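Local coordinates for protein Phthiocerol/phthiodiolone dimycocerosyl transferase (Mycobacterium tuberculosis, PDB 1Q9J) that probably catalyses the final step of phthiocerol dimycocerosate ester synthesis, transferring mycocerosyl groups from mycocerosic acid synthase onto phthiocerol, phthiodiolone and phenolphthiocerol, at residues S224-F229 and L235-V240; V241-L246 and V301-D306; L47-V52 and F140-D145. One frame throughout, in Å; residues are numbered along the deposited sequence.

How the interactions relate
Followed from the N terminus, the chain first closes interaction 3, where 47-52, at the end of helix 36-49, meets helix 129-148 across 87 intervening residues that supply several strands of the N-terminal half. The other two contacts belong to the C-terminal half. Interaction 1 closes the short connection, 231-236, between helices 220-230 and 237-253; interaction 2 then joins the next turns of helix 237-253 to helix 300-317, after a 54-residue excursion through two strands. The three loops run in series, none enclosing or crossing another. Interactions 1 and 2 touch through Leu235, which packs on Ala304 and Ser305, whereas interaction 3 lies about 39 Å, centre to centre, from interaction 2.

Interaction 1. Residues S224-F229 and L235-V240; sequences SDLMAF and LSLNAV
Leu237 packs its two methyl branches against Leu226 and Met227 in a helix-loop-helix unit, in which helix 220-230 is joined to helix 237-253 by a short connection. It stands in the first turn of the second helix, and its CG lies anti to its own carbonyl carbon (chi1 -83°), which sends the fork of the side chain across to the first helix. One branch, CD1, comes to 3.5 Å from Met227 CG and also lies near Met227 SD. The other branch, CD2, lies against the side of Leu226, 3.8 Å from Leu226 CD2. Leu226 takes a different first torsion, CG anti to the backbone N (chi1 -163°), and presents CB, CG and CD2 to that one methyl group.

One turn further along each helix the apolar seam continues more loosely. Val240 CG1 faces the edge of the Phe229 ring, close to its plane, at 4.4 Å from CE2. The same ring meets Tyr417 edge-to-face, which joins Phe229 to the C-terminal segment. No hydrogen bond spans the two segments, but one starts the second helix: as N-cap, Ser236 accepts the Ala239 N-H on its OG, at 3.2 Å and an N-H...O angle of 153°.

Interaction 2. Residues V241-L246 and V301-D306; sequences VAAAIL and VDLASD
Ala243 and Leu303 meet where helices 237-253 and 300-317 of the C-terminal half, one of two related domains, cross, and the union is wholly apolar. The axes of the two segments pass 8.6 Å apart, with 118° between their N-to-C directions.

Two kinds of apolar contact share the work. The first is the approach of small residues: with Ala243 and Ala304 at the crossing, the backbones come close, their CA atoms 5.3 Å apart and their CB methyls 4.2 Å apart. The second is the insertion of a branched side chain. Leu303 carries its CG anti to the backbone N (chi1 -174°), and its CD2 methyl reaches the surface of the other helix between residues one turn apart. CD2 lies 3.8 Å from Ala243 CA and 4.0 Å from Leu246 CB, so one methyl spans both.

Polar bonding stays within the helices or turns elsewhere. Ser305 OG makes a weak bond to Val301 O, and the carboxylate of Asp306 is held through OD2 by Tyr290 OH.

The Ala304 side chain is about 10 Å from that of Arg312, probably important for recognising the acyl carrier protein domain of mycocerosic acid synthase. Around the crossing, helix 237-253 is packed on further sides: Leu246 touches Ile260 and Tyr262 of strand 260-267, while Ala244, pointing away from helix 300-317, is met by Ile406 and Leu410 of helix 399-412.

Interaction 3. Residues L47-V52 and F140-D145; sequences LETHPV and FSRYTD
The helix that starts at the last residue of the HHxxxDG motif of this acyltransferase family, 129-148, meets the C-terminal end of helix 36-49 through a single pair of side chains, Arg142 and Thr49. The motif itself contains His124, the probable proton acceptor, and Asp128, but this contact lies away from both and joins two helices of the N-terminal half. Arg142 runs out from its helix and bends at its third torsion (chi3 87°), which turns the guanidinium toward the threonine. Its NH1 comes to 3.2 Å from Thr49 OG1, approached obliquely rather than squarely over a face or at an edge, and CZ follows at 4.0 Å from the same oxygen.

Each group also has a partner outside the pair. Thr49 OG1 is hydrogen-bonded to Ala45 O, one turn back in its own helix, and Arg142 NH1 forms a salt bridge with Glu138 OE2. Glu138 also receives His50 NE2 on its other oxygen, OE1, so one carboxylate links the arginine to the residue just beyond Thr49.

His50 NE2 and Arg142 NH1 are 5.8 Å apart; the carboxylate between them would tend to favour a protonated imidazole, while the arginine would probably work against it. Thr49 CG2 lies over one face of the His50 ring, 3.6 Å above its plane and offset toward the rim. Within helix 129-148, Phe140 O is gripped twice by Thr144, the N-H and OG1 arriving from opposite faces of the carbonyl plane, with OG1 at 3.0 Å from Phe140 O.

Interaction 1. Residues S224-F229 and L235-V240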
loop_
_atom_site.group_PDB
_atom_site.type_symbol
_atom_site.label_atom_id
_atom_site.label_comp_id
_atom_site.label_asym_id
_atom_site.label_seq_id
_atom_site.Cartn_x
_atom_site.Cartn_y
_atom_site.Cartn_z
ATOM N N SER A 224 4.392 23.108 -0.541
ATOM C CA SER A 224 5.026 23.904 0.515
ATOM C C SER A 224 4.043 24.779 1.286
ATOM O O SER A 224 4.225 25.039 2.478
ATOM C CB SER A 224 6.132 24.782 -0.077
ATOM O OG SER A 224 7.183 23.972 -0.569
ATOM N N ASP A 225 3.006 25.231 0.591
ATOM C CA ASP A 225 1.963 26.063 1.174
ATOM C C ASP A 225 1.127 25.222 2.120
ATOM O O ASP A 225 0.790 25.654 3.221
ATOM C CB ASP A 225 1.063 26.618 0.068
ATOM C CG ASP A 225 1.524 27.972 -0.443
ATOM O OD1 ASP A 225 2.742 28.151 -0.696
ATOM O OD2 ASP A 225 0.650 28.854 -0.601
ATOM N N LEU A 226 0.790 24.014 1.678
ATOM C CA LEU A 226 -0.014 23.119 2.498
ATOM C C LEU A 226 0.828 22.629 3.674
ATOM O O LEU A 226 0.311 22.427 4.774
ATOM C CB LEU A 226 -0.523 21.937 1.662
ATOM C CG LEU A 226 -1.684 21.127 2.254
ATOM C CD1 LEU A 226 -2.864 22.039 2.538
ATOM C CD2 LEU A 226 -2.085 20.023 1.289
ATOM N N MET A 227 2.128 22.450 3.450
ATOM C CA MET A 227 3.004 22.001 4.529
ATOM C C MET A 227 3.155 23.082 5.589
ATOM O O MET A 227 3.016 22.817 6.787
ATOM C CB MET A 227 4.380 21.613 3.996
ATOM C CG MET A 227 4.384 20.302 3.254
ATOM S SD MET A 227 6.044 19.711 2.963
ATOM C CE MET A 227 6.438 20.488 1.363
ATOM N N ALA A 228 3.452 24.298 5.140
ATOM C CA ALA A 228 3.604 25.426 6.045
ATOM C C ALA A 228 2.336 25.531 6.891
ATOM O O ALA A 228 2.410 25.706 8.102
ATOM C CB ALA A 228 3.826 26.706 5.253
ATOM N N PHE A 229 1.178 25.411 6.246
ATOM C CA PHE A 229 -0.102 25.480 6.941
ATOM C C PHE A 229 -0.198 24.323 7.911
ATOM O O PHE A 229 -0.884 24.406 8.926
ATOM C CB PHE A 229 -1.254 25.372 5.946
ATOM C CG PHE A 229 -2.600 25.216 6.592
ATOM C CD1 PHE A 229 -3.314 26.326 7.025
ATOM C CD2 PHE A 229 -3.158 23.958 6.768
ATOM C CE1 PHE A 229 -4.574 26.188 7.626
ATOM C CE2 PHE A 229 -4.414 23.808 7.369
ATOM C CZ PHE A 229 -5.123 24.927 7.798
ATOM N N LEU A 235 0.039 19.895 12.976
ATOM C CA LEU A 235 -0.539 18.846 12.144
ATOM C C LEU A 235 0.473 18.423 11.092
ATOM O O LEU A 235 1.601 18.917 11.076
ATOM C CB LEU A 235 -1.821 19.337 11.467
ATOM C CG LEU A 235 -2.988 19.603 12.417
ATOM C CD1 LEU A 235 -4.185 20.109 11.634
ATOM C CD2 LEU A 235 -3.345 18.335 13.166
ATOM N N SER A 236 0.052 17.511 10.219
ATOM C CA SER A 236 0.893 16.973 9.148
ATOM C C SER A 236 0.088 16.881 7.858
ATOM O O SER A 236 -1.141 16.829 7.894
ATOM C CB SER A 236 1.356 15.569 9.515
ATOM O OG SER A 236 0.224 14.731 9.664
ATOM N N LEU A 237 0.785 16.845 6.726
ATOM C CA LEU A 237 0.135 16.745 5.424
ATOM C C LEU A 237 -0.935 15.668 5.426
ATOM O O LEU A 237 -2.089 15.916 5.073
ATOM C CB LEU A 237 1.163 16.418 4.340
ATOM C CG LEU A 237 1.953 17.597 3.778
ATOM C CD1 LEU A 237 3.108 17.098 2.916
ATOM C CD2 LEU A 237 1.006 18.473 2.970
ATOM N N ASN A 238 -0.536 14.467 5.831
ATOM C CA ASN A 238 -1.431 13.314 5.889
ATOM C C ASN A 238 -2.665 13.612 6.719
ATOM O O ASN A 238 -3.789 13.293 6.321
ATOM C CB ASN A 238 -0.684 12.124 6.488
ATOM C CG ASN A 238 0.688 11.936 5.868
ATOM O OD1 ASN A 238 0.812 11.506 4.717
ATOM N ND2 ASN A 238 1.731 12.276 6.624
ATOM N N ALA A 239 -2.443 14.217 7.880
ATOM C CA ALA A 239 -3.527 14.554 8.792
ATOM C C ALA A 239 -4.525 15.482 8.117
ATOM O O ALA A 239 -5.738 15.250 8.163
ATOM C CB ALA A 239 -2.968 15.205 10.034
ATOM N N VAL A 240 -4.012 16.535 7.491
ATOM C CA VAL A 240 -4.868 17.488 6.802
ATOM C C VAL A 240 -5.548 16.795 5.628
ATOM O O VAL A 240 -6.777 16.787 5.520
ATOM C CB VAL A 240 -4.063 18.668 6.258
ATOM C CG1 VAL A 240 -5.008 19.760 5.796
ATOM C CG2 VAL A 240 -3.123 19.183 7.318
#

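Interaction 2. Residues V241-L246 and V301-D306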
loop_
_atom_site.group_PDB
_atom_site.type_symbol
_atom_site.label_atom_id
_atom_site.label_comp_id
_atom_site.label_asym_id
_atom_site.label_seq_id
_atom_site.Cartn_x
_atom_site.Cartn_y
_atom_site.Cartn_z
ATOM N N VAL A 241 -4.729 16.218 4.752
ATOM C CA VAL A 241 -5.218 15.511 3.578
ATOM C C VAL A 241 -6.448 14.670 3.892
ATOM O O VAL A 241 -7.406 14.652 3.117
ATOM C CB VAL A 241 -4.137 14.577 2.972
ATOM C CG1 VAL A 241 -4.748 13.733 1.857
ATOM C CG2 VAL A 241 -2.982 15.402 2.408
ATOM N N ALA A 242 -6.434 13.979 5.025
ATOM C CA ALA A 242 -7.568 13.139 5.387
ATOM C C ALA A 242 -8.808 13.992 5.614
ATOM O O ALA A 242 -9.917 13.617 5.228
ATOM C CB ALA A 242 -7.244 12.338 6.642
ATOM N N ALA A 243 -8.609 15.134 6.266
ATOM C CA ALA A 243 -9.699 16.062 6.536
ATOM C C ALA A 243 -10.282 16.467 5.180
ATOM O O ALA A 243 -11.480 16.322 4.933
ATOM C CB ALA A 243 -9.173 17.278 7.271
ATOM N N ALA A 244 -9.417 16.955 4.296
ATOM C CA ALA A 244 -9.851 17.360 2.968
ATOM C C ALA A 244 -10.664 16.245 2.303
ATOM O O ALA A 244 -11.721 16.491 1.715
ATOM C CB ALA A 244 -8.649 17.719 2.102
ATOM N N ILE A 245 -10.171 15.019 2.389
ATOM C CA ILE A 245 -10.867 13.884 1.807
ATOM C C ILE A 245 -12.227 13.693 2.480
ATOM O O ILE A 245 -13.252 13.588 1.807
ATOM C CB ILE A 245 -10.017 12.602 1.973
ATOM C CG1 ILE A 245 -8.778 12.721 1.109
ATOM C CG2 ILE A 245 -10.816 11.363 1.601
ATOM C CD1 ILE A 245 -7.743 11.709 1.419
ATOM N N LEU A 246 -12.233 13.654 3.809
ATOM C CA LEU A 246 -13.467 13.454 4.559
ATOM C C LEU A 246 -14.507 14.559 4.350
ATOM O O LEU A 246 -15.710 14.284 4.300
ATOM C CB LEU A 246 -13.154 13.290 6.050
ATOM C CG LEU A 246 -12.559 11.935 6.437
ATOM C CD1 LEU A 246 -11.967 12.005 7.826
ATOM C CD2 LEU A 246 -13.645 10.864 6.356
ATOM N N VAL A 301 -8.932 22.030 10.548
ATOM C CA VAL A 301 -8.077 21.737 11.686
ATOM C C VAL A 301 -8.844 21.004 12.782
ATOM O O VAL A 301 -8.327 20.069 13.377
ATOM C CB VAL A 301 -7.474 23.019 12.258
ATOM C CG1 VAL A 301 -6.365 22.676 13.236
ATOM C CG2 VAL A 301 -6.948 23.883 11.132
ATOM N N ASP A 302 -10.075 21.418 13.046
ATOM C CA ASP A 302 -10.863 20.760 14.074
ATOM C C ASP A 302 -10.942 19.265 13.803
ATOM O O ASP A 302 -10.675 18.449 14.686
ATOM C CB ASP A 302 -12.274 21.352 14.134
ATOM C CG ASP A 302 -12.460 22.315 15.302
ATOM O OD1 ASP A 302 -11.772 23.361 15.332
ATOM O OD2 ASP A 302 -13.302 22.021 16.186
ATOM N N LEU A 303 -11.302 18.917 12.570
ATOM C CA LEU A 303 -11.428 17.517 12.144
ATOM C C LEU A 303 -10.063 16.821 12.150
ATOM O O LEU A 303 -9.899 15.766 12.752
ATOM C CB LEU A 303 -12.037 17.462 10.735
ATOM C CG LEU A 303 -12.396 16.104 10.150
ATOM C CD1 LEU A 303 -13.469 15.455 10.990
ATOM C CD2 LEU A 303 -12.864 16.280 8.716
ATOM N N ALA A 304 -9.094 17.431 11.475
ATOM C CA ALA A 304 -7.752 16.886 11.399
ATOM C C ALA A 304 -7.203 16.518 12.774
ATOM O O ALA A 304 -6.725 15.399 12.985
ATOM C CB ALA A 304 -6.829 17.884 10.728
ATOM N N SER A 305 -7.278 17.460 13.712
ATOM C CA SER A 305 -6.763 17.252 15.070
ATOM C C SER A 305 -7.492 16.170 15.845
ATOM O O SER A 305 -6.875 15.403 16.588
ATOM C CB SER A 305 -6.811 18.562 15.863
ATOM O OG SER A 305 -5.784 19.445 15.425
ATOM N N ASP A 306 -8.805 16.105 15.671
ATOM C CA ASP A 306 -9.581 15.102 16.370
ATOM C C ASP A 306 -9.160 13.704 15.916
ATOM O O ASP A 306 -9.020 12.784 16.730
ATOM C CB ASP A 306 -11.068 15.323 16.121
ATOM C CG ASP A 306 -11.927 14.414 16.963
ATOM O OD1 ASP A 306 -11.716 14.357 18.197
ATOM O OD2 ASP A 306 -12.819 13.752 16.396
#

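Interaction 3. Residues L47-V52 and F140-D145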
loop_
_atom_site.group_PDB
_atom_site.type_symbol
_atom_site.label_atom_id
_atom_site.label_comp_id
_atom_site.label_asym_id
_atom_site.label_seq_id
_atom_site.Cartn_x
_atom_site.Cartn_y
_atom_site.Cartn_z
ATOM N N LEU A 47 15.766 -12.388 -4.974
ATOM C CA LEU A 47 15.009 -13.612 -4.775
ATOM C C LEU A 47 15.697 -14.600 -3.861
ATOM O O LEU A 47 15.037 -15.353 -3.157
ATOM C CB LEU A 47 14.724 -14.295 -6.103
ATOM C CG LEU A 47 13.263 -14.141 -6.527
ATOM C CD1 LEU A 47 13.084 -14.701 -7.920
ATOM C CD2 LEU A 47 12.361 -14.854 -5.530
ATOM N N GLU A 48 17.021 -14.615 -3.863
ATOM C CA GLU A 48 17.706 -15.552 -3.001
ATOM C C GLU A 48 17.662 -15.090 -1.563
ATOM O O GLU A 48 17.852 -15.883 -0.646
ATOM C CB GLU A 48 19.140 -15.723 -3.454
ATOM C CG GLU A 48 19.256 -16.567 -4.692
ATOM C CD GLU A 48 20.652 -16.557 -5.250
ATOM O OE1 GLU A 48 21.084 -15.490 -5.737
ATOM O OE2 GLU A 48 21.321 -17.608 -5.188
ATOM N N THR A 49 17.398 -13.807 -1.363
ATOM C CA THR A 49 17.331 -13.290 -0.014
ATOM C C THR A 49 15.944 -13.476 0.558
ATOM O O THR A 49 15.757 -13.482 1.770
ATOM C CB THR A 49 17.659 -11.807 0.030
ATOM O OG1 THR A 49 18.961 -11.586 -0.523
ATOM C CG2 THR A 49 17.627 -11.322 1.456
ATOM N N HIS A 50 14.977 -13.642 -0.332
ATOM C CA HIS A 50 13.590 -13.812 0.065
ATOM C C HIS A 50 13.015 -14.992 -0.698
ATOM O O HIS A 50 12.073 -14.846 -1.470
ATOM C CB HIS A 50 12.835 -12.534 -0.275
ATOM C CG HIS A 50 13.486 -11.305 0.272
ATOM N ND1 HIS A 50 13.664 -11.103 1.622
ATOM C CD2 HIS A 50 14.043 -10.235 -0.346
ATOM C CE1 HIS A 50 14.302 -9.963 1.816
ATOM N NE2 HIS A 50 14.545 -9.416 0.639
ATOM N N PRO A 51 13.565 -16.190 -0.473
ATOM C CA PRO A 51 13.066 -17.363 -1.189
ATOM C C PRO A 51 11.580 -17.683 -1.105
ATOM O O PRO A 51 11.105 -18.577 -1.798
ATOM C CB PRO A 51 13.957 -18.491 -0.659
ATOM C CG PRO A 51 14.322 -18.034 0.702
ATOM C CD PRO A 51 14.618 -16.572 0.483
ATOM N N VAL A 52 10.832 -16.954 -0.287
ATOM C CA VAL A 52 9.399 -17.229 -0.185
ATOM C C VAL A 52 8.704 -16.744 -1.469
ATOM O O VAL A 52 7.764 -17.372 -1.961
ATOM C CB VAL A 52 8.761 -16.504 1.009
ATOM C CG1 VAL A 52 7.445 -17.158 1.365
ATOM C CG2 VAL A 52 9.679 -16.551 2.178
ATOM N N PHE A 140 16.837 -2.013 -6.343
ATOM C CA PHE A 140 17.652 -0.932 -6.874
ATOM C C PHE A 140 18.993 -0.808 -6.137
ATOM O O PHE A 140 19.988 -0.345 -6.708
ATOM C CB PHE A 140 16.937 0.402 -6.766
ATOM C CG PHE A 140 15.883 0.637 -7.810
ATOM C CD1 PHE A 140 14.609 0.099 -7.666
ATOM C CD2 PHE A 140 16.121 1.517 -8.865
ATOM C CE1 PHE A 140 13.563 0.451 -8.553
ATOM C CE2 PHE A 140 15.087 1.879 -9.764
ATOM C CZ PHE A 140 13.809 1.349 -9.601
ATOM N N SER A 141 19.029 -1.200 -4.869
ATOM C CA SER A 141 20.271 -1.121 -4.127
ATOM C C SER A 141 21.238 -2.141 -4.712
ATOM O O SER A 141 22.430 -1.899 -4.795
ATOM C CB SER A 141 20.032 -1.414 -2.641
ATOM O OG SER A 141 21.263 -1.725 -1.973
ATOM N N ARG A 142 20.708 -3.277 -5.139
ATOM C CA ARG A 142 21.545 -4.322 -5.706
ATOM C C ARG A 142 21.904 -4.018 -7.151
ATOM O O ARG A 142 22.974 -4.394 -7.623
ATOM C CB ARG A 142 20.839 -5.670 -5.625
ATOM C CG ARG A 142 20.169 -5.913 -4.283
ATOM C CD ARG A 142 19.833 -7.374 -4.075
ATOM N NE ARG A 142 20.964 -8.073 -3.504
ATOM C CZ ARG A 142 20.947 -8.675 -2.323
ATOM N NH1 ARG A 142 19.844 -8.670 -1.587
ATOM N NH2 ARG A 142 22.049 -9.264 -1.870
ATOM N N TYR A 143 21.009 -3.349 -7.864
ATOM C CA TYR A 143 21.292 -3.001 -9.245
ATOM C C TYR A 143 22.483 -2.051 -9.260
ATOM O O TYR A 143 23.435 -2.255 -10.003
ATOM C CB TYR A 143 20.083 -2.330 -9.880
ATOM C CG TYR A 143 20.369 -1.817 -11.267
ATOM C CD1 TYR A 143 20.587 -2.692 -12.330
ATOM C CD2 TYR A 143 20.435 -0.452 -11.516
ATOM C CE1 TYR A 143 20.859 -2.209 -13.613
ATOM C CE2 TYR A 143 20.704 0.040 -12.786
ATOM C CZ TYR A 143 20.913 -0.842 -13.829
ATOM O OH TYR A 143 21.148 -0.346 -15.086
ATOM N N THR A 144 22.413 -1.010 -8.436
ATOM C CA THR A 144 23.499 -0.044 -8.333
ATOM C C THR A 144 24.811 -0.773 -7.993
ATOM O O THR A 144 25.863 -0.453 -8.538
ATOM C CB THR A 144 23.191 1.023 -7.253
ATOM O OG1 THR A 144 22.003 1.734 -7.612
ATOM C CG2 THR A 144 24.333 2.015 -7.127
ATOM N N ASP A 145 24.748 -1.758 -7.103
ATOM C CA ASP A 145 25.939 -2.513 -6.746
ATOM C C ASP A 145 26.292 -3.480 -7.863
ATOM O O ASP A 145 27.412 -3.977 -7.931
ATOM C CB ASP A 145 25.726 -3.314 -5.456
ATOM C CG ASP A 145 25.587 -2.433 -4.231
ATOM O OD1 ASP A 145 26.379 -1.473 -4.091
ATOM O OD2 ASP A 145 24.696 -2.717 -3.402
#